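Local coordinates for mitotic checkpoint control protein kinase BUB1 (Drosophila melanogaster, PDB 6JKK) that acts as a mitotic checkpoint kinase at kinetochores that phosphorylates CENP-E, this chain being its protein kinase domain, which probably binds ATP, at residues Val82-Glu87 and Val128-Phe133; Lys41-Asn46 and Ser69-Lys74; Trp93-Cys98 and Ala115-Ala120; Asp186-Met191 and Leu203-Phe208. One frame throughout, in Å; residues are numbered along the deposited sequence. Where two conformers were deposited one is given.

Contact 1: residues Val82-Glu87 and Val128-Phe133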
loop_
_atom_site.group_PDB
_atom_site.type_symbol
_atom_site.label_atom_id
_atom_site.label_comp_id
_atom_site.label_asym_id
_atom_site.label_seq_id
_atom_site.Cartn_x
_atom_site.Cartn_y
_atom_site.Cartn_z
ATOM N N VAL A 82 0.685 2.185 -18.418
ATOM C CA VAL A 82 0.281 3.033 -17.305
ATOM C C VAL A 82 -1.091 2.650 -16.748
ATOM O O VAL A 82 -1.905 2.021 -17.435
ATOM C CB VAL A 82 0.297 4.532 -17.716
ATOM C CG1 VAL A 82 1.701 4.968 -18.114
ATOM C CG2 VAL A 82 -0.671 4.789 -18.861
ATOM N N ALA A 83 -1.331 3.010 -15.491
ATOM C CA ALA A 83 -2.668 2.938 -14.922
ATOM C C ALA A 83 -3.218 4.347 -14.922
ATOM O O ALA A 83 -2.514 5.287 -14.537
ATOM C CB ALA A 83 -2.621 2.410 -13.504
ATOM N N LEU A 84 -4.468 4.496 -15.343
ATOM C CA LEU A 84 -5.127 5.792 -15.281
ATOM C C LEU A 84 -6.221 5.733 -14.228
ATOM O O LEU A 84 -7.164 4.945 -14.346
ATOM C CB LEU A 84 -5.702 6.179 -16.651
ATOM C CG LEU A 84 -4.683 6.146 -17.795
ATOM C CD1 LEU A 84 -4.890 4.921 -18.651
ATOM C CD2 LEU A 84 -4.732 7.401 -18.657
ATOM N N LYS A 85 -6.083 6.552 -13.191
ATOM C CA LYS A 85 -7.050 6.555 -12.101
ATOM C C LYS A 85 -7.855 7.837 -12.108
ATOM O O LYS A 85 -7.304 8.937 -11.948
ATOM C CB LYS A 85 -6.342 6.404 -10.753
ATOM C CG LYS A 85 -7.291 6.412 -9.559
ATOM C CD LYS A 85 -6.513 6.318 -8.257
ATOM C CE LYS A 85 -7.429 6.325 -7.047
ATOM N NZ LYS A 85 -6.646 6.029 -5.809
ATOM N N GLN A 86 -9.162 7.685 -12.296
ATOM C CA GLN A 86 -10.070 8.818 -12.334
ATOM C C GLN A 86 -10.894 8.867 -11.059
ATOM O O GLN A 86 -11.375 7.832 -10.585
ATOM C CB GLN A 86 -11.003 8.697 -13.533
ATOM C CG GLN A 86 -11.970 9.874 -13.674
ATOM C CD GLN A 86 -12.521 10.003 -15.077
ATOM O OE1 GLN A 86 -13.147 9.080 -15.602
ATOM N NE2 GLN A 86 -12.278 11.149 -15.698
ATOM N N GLU A 87 -11.053 10.056 -10.488
ATOM C CA GLU A 87 -11.886 10.177 -9.297
ATOM C C GLU A 87 -12.704 11.461 -9.283
ATOM O O GLU A 87 -12.224 12.519 -9.694
ATOM C CB GLU A 87 -11.040 10.065 -8.023
ATOM C CG GLU A 87 -11.861 10.124 -6.736
ATOM C CD GLU A 87 -11.037 9.857 -5.490
ATOM O OE1 GLU A 87 -9.895 9.364 -5.615
ATOM O OE2 GLU A 87 -11.541 10.144 -4.384
ATOM N N VAL A 128 -7.506 12.884 -13.104
ATOM C CA VAL A 128 -6.987 11.626 -13.624
ATOM C C VAL A 128 -5.505 11.600 -13.307
ATOM O O VAL A 128 -4.767 12.489 -13.729
ATOM C CB VAL A 128 -7.189 11.476 -15.146
ATOM C CG1 VAL A 128 -6.422 10.267 -15.654
ATOM C CG2 VAL A 128 -8.677 11.332 -15.493
ATOM N N TYR A 129 -5.083 10.602 -12.533
ATOM C CA TYR A 129 -3.675 10.422 -12.195
ATOM C C TYR A 129 -3.106 9.213 -12.935
ATOM O O TYR A 129 -3.688 8.121 -12.927
ATOM C CB TYR A 129 -3.503 10.267 -10.676
ATOM C CG TYR A 129 -3.915 11.508 -9.911
ATOM C CD1 TYR A 129 -3.459 12.766 -10.298
ATOM C CD2 TYR A 129 -4.775 11.427 -8.823
ATOM C CE1 TYR A 129 -3.839 13.902 -9.612
ATOM C CE2 TYR A 129 -5.164 12.558 -8.135
ATOM C CZ TYR A 129 -4.696 13.792 -8.536
ATOM O OH TYR A 129 -5.083 14.917 -7.846
ATOM N N ILE A 130 -1.963 9.419 -13.577
ATOM C CA ILE A 130 -1.320 8.387 -14.375
ATOM C C ILE A 130 -0.065 7.878 -13.665
ATOM O O ILE A 130 0.851 8.657 -13.372
ATOM C CB ILE A 130 -0.949 8.944 -15.758
ATOM C CG1 ILE A 130 -2.225 9.392 -16.484
ATOM C CG2 ILE A 130 -0.207 7.896 -16.571
ATOM C CD1 ILE A 130 -2.004 10.081 -17.832
ATOM N N SER A 131 -0.029 6.576 -13.384
ATOM C CA SER A 131 1.117 5.952 -12.707
ATOM C C SER A 131 1.507 4.646 -13.406
ATOM O O SER A 131 0.833 4.218 -14.332
ATOM C CB SER A 131 0.797 5.692 -11.232
ATOM O OG SER A 131 -0.363 4.882 -11.098
ATOM N N GLU A 132 2.583 4.002 -12.963
ATOM C CA GLU A 132 3.059 2.794 -13.651
ATOM C C GLU A 132 2.127 1.594 -13.469
ATOM O O GLU A 132 1.637 1.342 -12.366
ATOM C CB GLU A 132 4.477 2.425 -13.189
ATOM C CG GLU A 132 5.082 1.253 -13.960
ATOM C CD GLU A 132 6.490 0.903 -13.517
ATOM O OE1 GLU A 132 7.010 1.569 -12.599
ATOM O OE2 GLU A 132 7.067 -0.046 -14.087
ATOM N N PHE A 133 1.901 0.856 -14.556
ATOM C CA PHE A 133 1.107 -0.368 -14.529
ATOM C C PHE A 133 2.019 -1.571 -14.321
ATOM O O PHE A 133 3.119 -1.623 -14.873
ATOM C CB PHE A 133 0.360 -0.518 -15.851
ATOM C CG PHE A 133 -0.588 -1.689 -15.893
ATOM C CD1 PHE A 133 -0.231 -2.863 -16.541
ATOM C CD2 PHE A 133 -1.841 -1.605 -15.298
ATOM C CE1 PHE A 133 -1.104 -3.938 -16.592
ATOM C CE2 PHE A 133 -2.721 -2.675 -15.344
ATOM C CZ PHE A 133 -2.353 -3.844 -15.992
#
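Ala83 and Ser131 hold each other by two backbone hydrogen bonds, Ala83 N to Ser131 O at 2.7 Å and Ser131 N to Ala83 O at 3.0 Å. Lys85 and Tyr129 do the same, with Lys85 N 2.9 Å from Tyr129 O. Between these antiparallel hydrogen-bonded pairs Leu84 faces Ile130, their side chains side by side and pointing the same way, Leu84 CD2 3.9 Å from Ile130 CG1. The other branch of Ile130, CG2, meets Val82 CB at 3.6 Å. Beyond Leu84, Val128 CG2 touches Gln86 NE2 at 3.6 Å; that amide is held at both ends by the backbone of Lys41 and Leu43. Lys85, last of the Val-Ala-Leu-Lys run that matches the VAIK motif of kinases, is predicted to bind ATP. With every torsion near 180° (chi1 179°) its extended chain takes NZ away from segment 128-133, to salt bridges with Asp207 and Glu94. In the N-lobe sheet, strand 68-75 flanks 80-87 and strand 119-122 flanks 127-132, while Phe95 of helix 92-104 meets the Tyr129 ring.

Contact 2: residues Lys41-Asn46 and Ser69-Lys74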
loop_
_atom_site.group_PDB
_atom_site.type_symbol
_atom_site.label_atom_id
_atom_site.label_comp_id
_atom_site.label_asym_id
_atom_site.label_seq_id
_atom_site.Cartn_x
_atom_site.Cartn_y
_atom_site.Cartn_z
ATOM N N LYS A 41 -12.995 14.571 -19.132
ATOM C CA LYS A 41 -13.939 13.584 -19.657
ATOM C C LYS A 41 -13.878 12.292 -18.852
ATOM O O LYS A 41 -12.835 11.936 -18.289
ATOM C CB LYS A 41 -13.650 13.264 -21.131
ATOM C CG LYS A 41 -13.760 14.444 -22.090
ATOM C CD LYS A 41 -13.258 14.060 -23.482
ATOM C CE LYS A 41 -13.339 15.234 -24.438
ATOM N NZ LYS A 41 -12.753 16.462 -23.826
ATOM N N ARG A 42 -15.004 11.590 -18.795
ATOM C CA ARG A 42 -15.050 10.260 -18.213
ATOM C C ARG A 42 -14.148 9.344 -19.040
ATOM O O ARG A 42 -14.204 9.361 -20.268
ATOM C CB ARG A 42 -16.498 9.756 -18.208
ATOM C CG ARG A 42 -16.757 8.546 -17.327
ATOM C CD ARG A 42 -18.256 8.285 -17.191
ATOM N NE ARG A 42 -18.893 9.216 -16.260
ATOM C CZ ARG A 42 -19.313 8.881 -15.043
ATOM N NH1 ARG A 42 -19.171 7.632 -14.615
ATOM N NH2 ARG A 42 -19.879 9.787 -14.255
ATOM N N LEU A 43 -13.288 8.578 -18.379
ATOM C CA LEU A 43 -12.416 7.653 -19.091
ATOM C C LEU A 43 -13.258 6.614 -19.817
ATOM O O LEU A 43 -14.263 6.146 -19.285
ATOM C CB LEU A 43 -11.458 6.957 -18.119
ATOM C CG LEU A 43 -10.330 7.798 -17.508
ATOM C CD1 LEU A 43 -9.600 7.012 -16.422
ATOM C CD2 LEU A 43 -9.355 8.240 -18.578
ATOM N N HIS A 44 -12.858 6.262 -21.034
ATOM C CA HIS A 44 -13.589 5.266 -21.807
ATOM C C HIS A 44 -12.608 4.368 -22.554
ATOM O O HIS A 44 -11.587 4.841 -23.053
ATOM C CB HIS A 44 -14.541 5.958 -22.787
ATOM C CG HIS A 44 -15.637 5.074 -23.289
ATOM N ND1 HIS A 44 -15.515 4.316 -24.437
ATOM C CD2 HIS A 44 -16.874 4.821 -22.803
ATOM C CE1 HIS A 44 -16.629 3.638 -24.634
ATOM N NE2 HIS A 44 -17.473 3.926 -23.656
ATOM N N PRO A 45 -12.906 3.063 -22.623
ATOM C CA PRO A 45 -11.991 2.128 -23.295
ATOM C C PRO A 45 -11.722 2.470 -24.763
ATOM O O PRO A 45 -12.571 3.062 -25.424
ATOM C CB PRO A 45 -12.731 0.783 -23.193
ATOM C CG PRO A 45 -14.153 1.139 -22.874
ATOM C CD PRO A 45 -14.068 2.369 -22.041
ATOM N N ASN A 46 -10.538 2.097 -25.247
ATOM C CA ASN A 46 -10.161 2.265 -26.653
ATOM C C ASN A 46 -10.189 3.702 -27.162
ATOM O O ASN A 46 -10.640 3.970 -28.277
ATOM C CB ASN A 46 -11.003 1.363 -27.555
ATOM C CG ASN A 46 -10.181 0.280 -28.217
ATOM O OD1 ASN A 46 -9.698 0.448 -29.338
ATOM N ND2 ASN A 46 -10.010 -0.841 -27.524
ATOM N N SER A 69 -12.865 5.263 -11.507
ATOM C CA SER A 69 -12.510 4.031 -12.196
ATOM C C SER A 69 -11.003 3.977 -12.392
ATOM O O SER A 69 -10.306 4.979 -12.197
ATOM C CB SER A 69 -13.217 3.962 -13.555
ATOM O OG SER A 69 -12.823 5.045 -14.383
ATOM N N VAL A 70 -10.501 2.800 -12.751
ATOM C CA VAL A 70 -9.095 2.630 -13.095
ATOM C C VAL A 70 -9.021 1.942 -14.446
ATOM O O VAL A 70 -9.722 0.948 -14.688
ATOM C CB VAL A 70 -8.329 1.792 -12.035
ATOM C CG1 VAL A 70 -6.908 1.511 -12.505
ATOM C CG2 VAL A 70 -8.291 2.520 -10.704
ATOM N N TYR A 71 -8.185 2.480 -15.326
ATOM C CA TYR A 71 -8.005 1.933 -16.667
ATOM C C TYR A 71 -6.532 1.656 -16.909
ATOM O O TYR A 71 -5.671 2.343 -16.355
ATOM C CB TYR A 71 -8.528 2.922 -17.717
ATOM C CG TYR A 71 -10.020 2.827 -17.949
ATOM C CD1 TYR A 71 -10.921 3.437 -17.082
ATOM C CD2 TYR A 71 -10.528 2.119 -19.034
ATOM C CE1 TYR A 71 -12.291 3.336 -17.288
ATOM C CE2 TYR A 71 -11.893 2.021 -19.253
ATOM C CZ TYR A 71 -12.768 2.630 -18.376
ATOM O OH TYR A 71 -14.126 2.527 -18.587
ATOM N N VAL A 72 -6.240 0.637 -17.714
ATOM C CA VAL A 72 -4.862 0.387 -18.130
ATOM C C VAL A 72 -4.689 0.993 -19.519
ATOM O O VAL A 72 -5.609 0.952 -20.343
ATOM C CB VAL A 72 -4.503 -1.124 -18.108
ATOM C CG1 VAL A 72 -5.510 -1.935 -18.900
ATOM C CG2 VAL A 72 -3.088 -1.358 -18.632
ATOM N N GLY A 73 -3.531 1.601 -19.764
ATOM C CA GLY A 73 -3.254 2.191 -21.059
ATOM C C GLY A 73 -1.771 2.183 -21.360
ATOM O O GLY A 73 -1.028 1.340 -20.845
ATOM N N LYS A 74 -1.330 3.115 -22.198
ATOM C CA LYS A 74 0.088 3.190 -22.522
ATOM C C LYS A 74 0.513 4.584 -22.948
ATOM O O LYS A 74 -0.163 5.232 -23.747
ATOM C CB LYS A 74 0.443 2.183 -23.622
ATOM C CG LYS A 74 1.913 2.210 -24.039
ATOM C CD LYS A 74 2.222 1.115 -25.051
ATOM C CE LYS A 74 1.961 -0.263 -24.471
ATOM N NZ LYS A 74 2.160 -1.344 -25.483
#
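Leu43 and Tyr71 mark the closest approach of the two backbones, their CA atoms 7.6 Å apart. Segment 41-46 is an irregular, extended loop passing over strand 69-74, and no hydrogen bond joins the two; the gap is bridged mainly by the Tyr71 side chain. With its CG beside the backbone N (chi1 -84°), the ring rises from the strand to the loop and is touched at two places, both from the loop's side of the ring. Leu43 comes down past it in the opposite direction, laying CB 3.7 Å from Tyr71 CD1. Farther along the ring, toward the hydroxyl, Pro45 CD meets Tyr71 CE2 at 3.6 Å and Tyr71 OH at 3.5 Å. Ser69 OG lies in the ring plane at an edge, 4.3 Å from Leu43 CD1. With an alanine in place of Tyr71, Leu43 CB and Pro45 CD would probably lose the ring they rest against, and a gap would open under the loop. Strand 68-75, which leaves the glycine-rich loop of the kinase fold, runs between strands 54-64 and 80-87; Val58 and Met61 of the first also pack on Tyr71, and Leu84 of the second supports Leu43.

Contact 3: residues Trp93-Cys98 and Ala115-Ala120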
loop_
_atom_site.group_PDB
_atom_site.type_symbol
_atom_site.label_atom_id
_atom_site.label_comp_id
_atom_site.label_asym_id
_atom_site.label_seq_id
_atom_site.Cartn_x
_atom_site.Cartn_y
_atom_site.Cartn_z
ATOM N N TRP A 93 -5.775 15.784 -2.639
ATOM C CA TRP A 93 -5.022 15.251 -1.506
ATOM C C TRP A 93 -4.090 14.119 -1.906
ATOM O O TRP A 93 -2.939 14.063 -1.465
ATOM C CB TRP A 93 -5.988 14.781 -0.415
ATOM C CG TRP A 93 -5.308 14.246 0.814
ATOM C CD1 TRP A 93 -5.202 12.931 1.197
ATOM C CD2 TRP A 93 -4.642 15.014 1.822
ATOM N NE1 TRP A 93 -4.508 12.843 2.386
ATOM C CE2 TRP A 93 -4.157 14.106 2.788
ATOM C CE3 TRP A 93 -4.410 16.382 2.002
ATOM C CZ2 TRP A 93 -3.452 14.532 3.920
ATOM C CZ3 TRP A 93 -3.712 16.799 3.119
ATOM C CH2 TRP A 93 -3.241 15.880 4.064
ATOM N N GLU A 94 -4.587 13.212 -2.739
ATOM C CA GLU A 94 -3.761 12.109 -3.209
ATOM C C GLU A 94 -2.497 12.608 -3.926
ATOM O O GLU A 94 -1.401 12.082 -3.705
ATOM C CB GLU A 94 -4.576 11.182 -4.110
ATOM C CG GLU A 94 -3.762 10.080 -4.751
ATOM C CD GLU A 94 -4.640 9.079 -5.454
ATOM O OE1 GLU A 94 -5.873 9.283 -5.473
ATOM O OE2 GLU A 94 -4.095 8.093 -5.978
ATOM N N PHE A 95 -2.649 13.639 -4.756
ATOM C CA PHE A 95 -1.532 14.229 -5.485
ATOM C C PHE A 95 -0.553 14.830 -4.473
ATOM O O PHE A 95 0.659 14.616 -4.574
ATOM C CB PHE A 95 -2.045 15.291 -6.477
ATOM C CG PHE A 95 -1.040 15.711 -7.530
ATOM C CD1 PHE A 95 0.079 14.933 -7.814
ATOM C CD2 PHE A 95 -1.216 16.908 -8.230
ATOM C CE1 PHE A 95 1.003 15.333 -8.784
ATOM C CE2 PHE A 95 -0.303 17.316 -9.200
ATOM C CZ PHE A 95 0.810 16.535 -9.477
ATOM N N TYR A 96 -1.077 15.545 -3.477
ATOM C CA TYR A 96 -0.229 16.123 -2.429
ATOM C C TYR A 96 0.632 15.072 -1.719
ATOM O O TYR A 96 1.847 15.238 -1.613
ATOM C CB TYR A 96 -1.064 16.892 -1.389
ATOM C CG TYR A 96 -0.280 17.179 -0.114
ATOM C CD1 TYR A 96 0.635 18.226 -0.057
ATOM C CD2 TYR A 96 -0.446 16.392 1.026
ATOM C CE1 TYR A 96 1.370 18.478 1.100
ATOM C CE2 TYR A 96 0.283 16.638 2.191
ATOM C CZ TYR A 96 1.184 17.683 2.219
ATOM O OH TYR A 96 1.907 17.942 3.365
ATOM N N ILE A 97 -0.001 14.006 -1.231
ATOM C CA ILE A 97 0.730 12.955 -0.519
ATOM C C ILE A 97 1.847 12.371 -1.386
ATOM O O ILE A 97 2.986 12.220 -0.935
ATOM C CB ILE A 97 -0.203 11.807 -0.052
ATOM C CG1 ILE A 97 -1.180 12.292 1.033
ATOM C CG2 ILE A 97 0.625 10.610 0.433
ATOM C CD1 ILE A 97 -0.514 12.811 2.316
ATOM N N CYS A 98 1.522 12.055 -2.635
ATOM C CA CYS A 98 2.487 11.433 -3.537
ATOM C C CYS A 98 3.659 12.348 -3.828
ATOM O O CYS A 98 4.809 11.907 -3.857
ATOM C CB CYS A 98 1.815 11.027 -4.844
ATOM S SG CYS A 98 0.782 9.581 -4.666
ATOM N N ALA A 115 4.291 4.334 -5.411
ATOM C CA ALA A 115 3.685 4.796 -6.657
ATOM C C ALA A 115 4.111 6.228 -6.941
ATOM O O ALA A 115 4.218 7.032 -6.020
ATOM C CB ALA A 115 2.172 4.709 -6.577
ATOM N N HIS A 116 4.365 6.528 -8.212
ATOM C CA HIS A 116 4.744 7.874 -8.635
ATOM C C HIS A 116 3.695 8.351 -9.630
ATOM O O HIS A 116 3.357 7.627 -10.576
ATOM C CB HIS A 116 6.141 7.851 -9.275
ATOM C CG HIS A 116 6.586 9.172 -9.832
ATOM N ND1 HIS A 116 6.368 9.534 -11.144
ATOM C CD2 HIS A 116 7.259 10.203 -9.263
ATOM C CE1 HIS A 116 6.876 10.739 -11.357
ATOM N NE2 HIS A 116 7.421 11.166 -10.231
ATOM N N ILE A 117 3.144 9.539 -9.398
ATOM C CA ILE A 117 2.199 10.111 -10.357
ATOM C C ILE A 117 3.011 10.777 -11.461
ATOM O O ILE A 117 3.630 11.833 -11.256
ATOM C CB ILE A 117 1.183 11.065 -9.667
ATOM C CG1 ILE A 117 0.314 10.266 -8.700
ATOM C CG2 ILE A 117 0.283 11.792 -10.696
ATOM C CD1 ILE A 117 -0.716 11.081 -7.932
ATOM N N ASP A 118 3.054 10.118 -12.620
ATOM C CA ASP A 118 3.829 10.616 -13.748
ATOM C C ASP A 118 3.191 11.865 -14.342
ATOM O O ASP A 118 3.889 12.799 -14.753
ATOM C CB ASP A 118 3.948 9.550 -14.839
ATOM C CG ASP A 118 4.780 8.353 -14.414
ATOM O OD1 ASP A 118 5.521 8.446 -13.411
ATOM O OD2 ASP A 118 4.699 7.318 -15.107
ATOM N N TYR A 119 1.861 11.858 -14.408
ATOM C CA TYR A 119 1.103 12.963 -14.983
ATOM C C TYR A 119 -0.224 13.123 -14.260
ATOM O O TYR A 119 -0.802 12.144 -13.762
ATOM C CB TYR A 119 0.869 12.742 -16.484
ATOM C CG TYR A 119 2.150 12.773 -17.282
ATOM C CD1 TYR A 119 2.799 11.597 -17.639
ATOM C CD2 TYR A 119 2.728 13.981 -17.648
ATOM C CE1 TYR A 119 3.983 11.626 -18.353
ATOM C CE2 TYR A 119 3.905 14.021 -18.362
ATOM C CZ TYR A 119 4.527 12.843 -18.713
ATOM O OH TYR A 119 5.705 12.890 -19.426
ATOM N N ALA A 120 -0.698 14.365 -14.202
ATOM C CA ALA A 120 -1.962 14.668 -13.539
ATOM C C ALA A 120 -2.825 15.562 -14.408
ATOM O O ALA A 120 -2.403 16.640 -14.822
ATOM C CB ALA A 120 -1.713 15.339 -12.184
#
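Glu94 OE2 is gripped twice, by a salt bridge from Lys85 NZ and by a hydrogen bond with a bound glycerol. The salt bridge is the lysine-glutamate link that ties the C-helix of a protein kinase to its N-lobe sheet; the glycerol probably comes from the crystallisation liquor. Behind this carboxylate, helix 92-104 rests on segment 115-120 through apolar groups. Ile117 points its CD1 into the helix, against the Cys98 side chain and 3.9 Å from Phe95 CD1. CG of Phe95 lies opposite its own N (chi1 -165°), which swings the ring out to strand 119-122. Along segment 115-120, Asp118 and Tyr119 both pair with Ile130 in a classic beta bulge. Past it, Ala120 CB sits over one face of Phe95 in a CH-pi contact, 4.1 Å from the ring centroid and 22° off the normal. Replacing Phe95 by a serine would probably leave Ala120 and Ile117 CD1 facing a gap between helix and sheet. At the bulge, His116 ND1 donates to Asp118 OD1 at 2.7 Å, in the plane of the His116 ring.

Contact 4: residues Asp186-Met191 and Leu203-Phe208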
loop_
_atom_site.group_PDB
_atom_site.type_symbol
_atom_site.label_atom_id
_atom_site.label_comp_id
_atom_site.label_asym_id
_atom_site.label_seq_id
_atom_site.Cartn_x
_atom_site.Cartn_y
_atom_site.Cartn_z
ATOM N N ASP A 186 -4.447 -5.425 -1.900
ATOM C CA ASP A 186 -4.680 -4.699 -3.153
ATOM C C ASP A 186 -3.699 -3.552 -3.381
ATOM O O ASP A 186 -3.477 -3.127 -4.523
ATOM C CB ASP A 186 -6.091 -4.099 -3.148
ATOM C CG ASP A 186 -7.148 -5.084 -2.713
ATOM O OD1 ASP A 186 -7.154 -5.478 -1.524
ATOM O OD2 ASP A 186 -7.992 -5.445 -3.561
ATOM N N ASN A 187 -3.129 -3.023 -2.302
ATOM C CA ASN A 187 -2.305 -1.822 -2.420
ATOM C C ASN A 187 -0.799 -2.053 -2.462
ATOM O O ASN A 187 -0.019 -1.098 -2.397
ATOM C CB ASN A 187 -2.694 -0.792 -1.356
ATOM C CG ASN A 187 -4.017 -0.114 -1.670
ATOM O OD1 ASN A 187 -4.434 -0.049 -2.832
ATOM N ND2 ASN A 187 -4.686 0.392 -0.639
ATOM N N PHE A 188 -0.396 -3.323 -2.558
ATOM C CA PHE A 188 0.963 -3.668 -2.966
ATOM C C PHE A 188 0.919 -4.297 -4.349
ATOM O O PHE A 188 0.229 -5.300 -4.563
ATOM C CB PHE A 188 1.625 -4.647 -1.984
ATOM C CG PHE A 188 2.057 -4.011 -0.694
ATOM C CD1 PHE A 188 1.290 -4.160 0.456
ATOM C CD2 PHE A 188 3.231 -3.260 -0.629
ATOM C CE1 PHE A 188 1.678 -3.572 1.654
ATOM C CE2 PHE A 188 3.629 -2.664 0.570
ATOM C CZ PHE A 188 2.847 -2.824 1.712
ATOM N N LEU A 189 1.643 -3.696 -5.289
ATOM C CA LEU A 189 1.789 -4.280 -6.616
ATOM C C LEU A 189 3.110 -5.021 -6.667
ATOM O O LEU A 189 4.095 -4.577 -6.072
ATOM C CB LEU A 189 1.772 -3.193 -7.695
ATOM C CG LEU A 189 0.534 -2.302 -7.828
ATOM C CD1 LEU A 189 0.726 -1.278 -8.945
ATOM C CD2 LEU A 189 -0.724 -3.133 -8.076
ATOM N N LEU A 190 3.137 -6.146 -7.372
ATOM C CA LEU A 190 4.402 -6.821 -7.655
ATOM C C LEU A 190 4.899 -6.297 -8.987
ATOM O O LEU A 190 4.266 -6.520 -10.025
ATOM C CB LEU A 190 4.215 -8.340 -7.719
ATOM C CG LEU A 190 5.461 -9.193 -7.980
ATOM C CD1 LEU A 190 6.451 -9.031 -6.857
ATOM C CD2 LEU A 190 5.091 -10.651 -8.122
ATOM N N MET A 191 6.030 -5.602 -8.961
ATOM C CA MET A 191 6.511 -4.877 -10.133
ATOM C C MET A 191 7.446 -5.731 -10.973
ATOM O O MET A 191 7.577 -5.523 -12.183
ATOM C CB MET A 191 7.230 -3.601 -9.701
ATOM C CG MET A 191 6.372 -2.688 -8.850
ATOM S SD MET A 191 4.821 -2.290 -9.679
ATOM C CE MET A 191 5.407 -1.192 -10.969
ATOM N N LEU A 203 8.202 -5.086 -4.719
ATOM C CA LEU A 203 6.866 -4.573 -4.418
ATOM C C LEU A 203 6.776 -3.050 -4.495
ATOM O O LEU A 203 7.771 -2.346 -4.319
ATOM C CB LEU A 203 6.451 -5.003 -3.012
ATOM C CG LEU A 203 5.518 -6.185 -2.764
ATOM C CD1 LEU A 203 5.455 -7.164 -3.928
ATOM C CD2 LEU A 203 5.923 -6.884 -1.477
ATOM N N GLN A 204 5.569 -2.544 -4.732
ATOM C CA GLN A 204 5.322 -1.101 -4.723
ATOM C C GLN A 204 4.004 -0.810 -4.018
ATOM O O GLN A 204 2.979 -1.425 -4.324
ATOM C CB GLN A 204 5.286 -0.553 -6.151
ATOM C CG GLN A 204 5.096 0.964 -6.248
ATOM C CD GLN A 204 5.093 1.454 -7.683
ATOM O OE1 GLN A 204 4.036 1.598 -8.301
ATOM N NE2 GLN A 204 6.278 1.708 -8.223
ATOM N N LEU A 205 4.040 0.121 -3.069
ATOM C CA LEU A 205 2.838 0.558 -2.358
ATOM C C LEU A 205 2.136 1.640 -3.177
ATOM O O LEU A 205 2.780 2.590 -3.636
ATOM C CB LEU A 205 3.225 1.115 -0.986
ATOM C CG LEU A 205 2.097 1.578 -0.065
ATOM C CD1 LEU A 205 1.217 0.404 0.314
ATOM C CD2 LEU A 205 2.666 2.247 1.184
ATOM N N ILE A 206 0.824 1.497 -3.359
ATOM C CA ILE A 206 0.049 2.413 -4.199
ATOM C C ILE A 206 -1.196 2.929 -3.478
ATOM O O ILE A 206 -1.551 2.437 -2.398
ATOM C CB ILE A 206 -0.415 1.708 -5.491
ATOM C CG1 ILE A 206 -1.449 0.623 -5.157
ATOM C CG2 ILE A 206 0.775 1.093 -6.238
ATOM C CD1 ILE A 206 -2.155 -0.018 -6.373
ATOM N N ASP A 207 -1.861 3.907 -4.096
ATOM C CA ASP A 207 -3.167 4.392 -3.653
ATOM C C ASP A 207 -3.110 5.150 -2.329
ATOM O O ASP A 207 -3.589 4.671 -1.301
ATOM C CB ASP A 207 -4.197 3.251 -3.597
ATOM C CG ASP A 207 -4.856 2.989 -4.944
ATOM O OD1 ASP A 207 -5.284 1.834 -5.183
ATOM O OD2 ASP A 207 -4.959 3.930 -5.760
ATOM N N PHE A 208 -2.542 6.347 -2.386
ATOM C CA PHE A 208 -2.385 7.204 -1.217
ATOM C C PHE A 208 -3.551 8.171 -1.061
ATOM O O PHE A 208 -3.394 9.263 -0.510
ATOM C CB PHE A 208 -1.062 7.961 -1.316
ATOM C CG PHE A 208 0.133 7.055 -1.369
ATOM C CD1 PHE A 208 0.635 6.486 -0.203
ATOM C CD2 PHE A 208 0.742 6.753 -2.582
ATOM C CE1 PHE A 208 1.731 5.633 -0.245
ATOM C CE2 PHE A 208 1.841 5.905 -2.635
ATOM C CZ PHE A 208 2.335 5.344 -1.466
#
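Asn187 and Asp207 meet at about a right angle, the amide plane turned 75° from the carboxylate plane. Their oxygens, Asn187 OD1 and Asp207 OD1, come within 3.1 Å; both are acceptors, so no hydrogen bond joins them. Each group is steadied from outside, Asn187 ND2 by the carbonyl of Asp182 and Asp207 OD2 by Lys85. Leu189 and Ile206 also stand nearly perpendicular, Leu189 CD1 3.6 Å from Ile206 CG2. By sequence Asn187 closes the catalytic loop and Asp207 opens the DFG motif, where protein kinases commonly place an asparagine and an aspartate that bind magnesium; here a glycerol, probably from the crystallisation liquor, is hydrogen-bonded to the backbone N of Asp207 and of Phe208. The short antiparallel hairpin is fixed by Ile206 N to Asn187 O at 2.9 Å and Leu189 N to Gln204 O at 2.8 Å. On its face toward helix 156-175, Leu205 CD1 sits over the Phe188 ring, 4.0 Å from the centroid and 18° off the normal, and Leu190 CD1 reaches Leu203 CD1 at 3.6 Å. On the other face Met191 sets CG 3.6 Å from Gln204 CB, while Gln204 NE2 hydrogen-bonds to the carbonyl of Pro112.

In the fold
Contacts 1, 2 and 3 all reach the seven-stranded mixed sheet of the N-lobe, and contact 4 forms a separate two-stranded sheet, its centre about 5 Å from the centre of the chain. Contact 2 closes first along the sequence; contact 1 then opens and encloses contact 3 before contact 4 begins. The centres of contacts 2 and 3 each lie about 9 Å from that of contact 1, but about 18 Å from one another. Contacts 1 and 4, about 13 Å apart between centres, are joined by the Lys85-Asp207 salt bridge, and contact 3 meets contact 4 where Ala115 N probably bonds to Leu205 O. Sheet, C-helix and DFG region thus converge on the predicted ATP site.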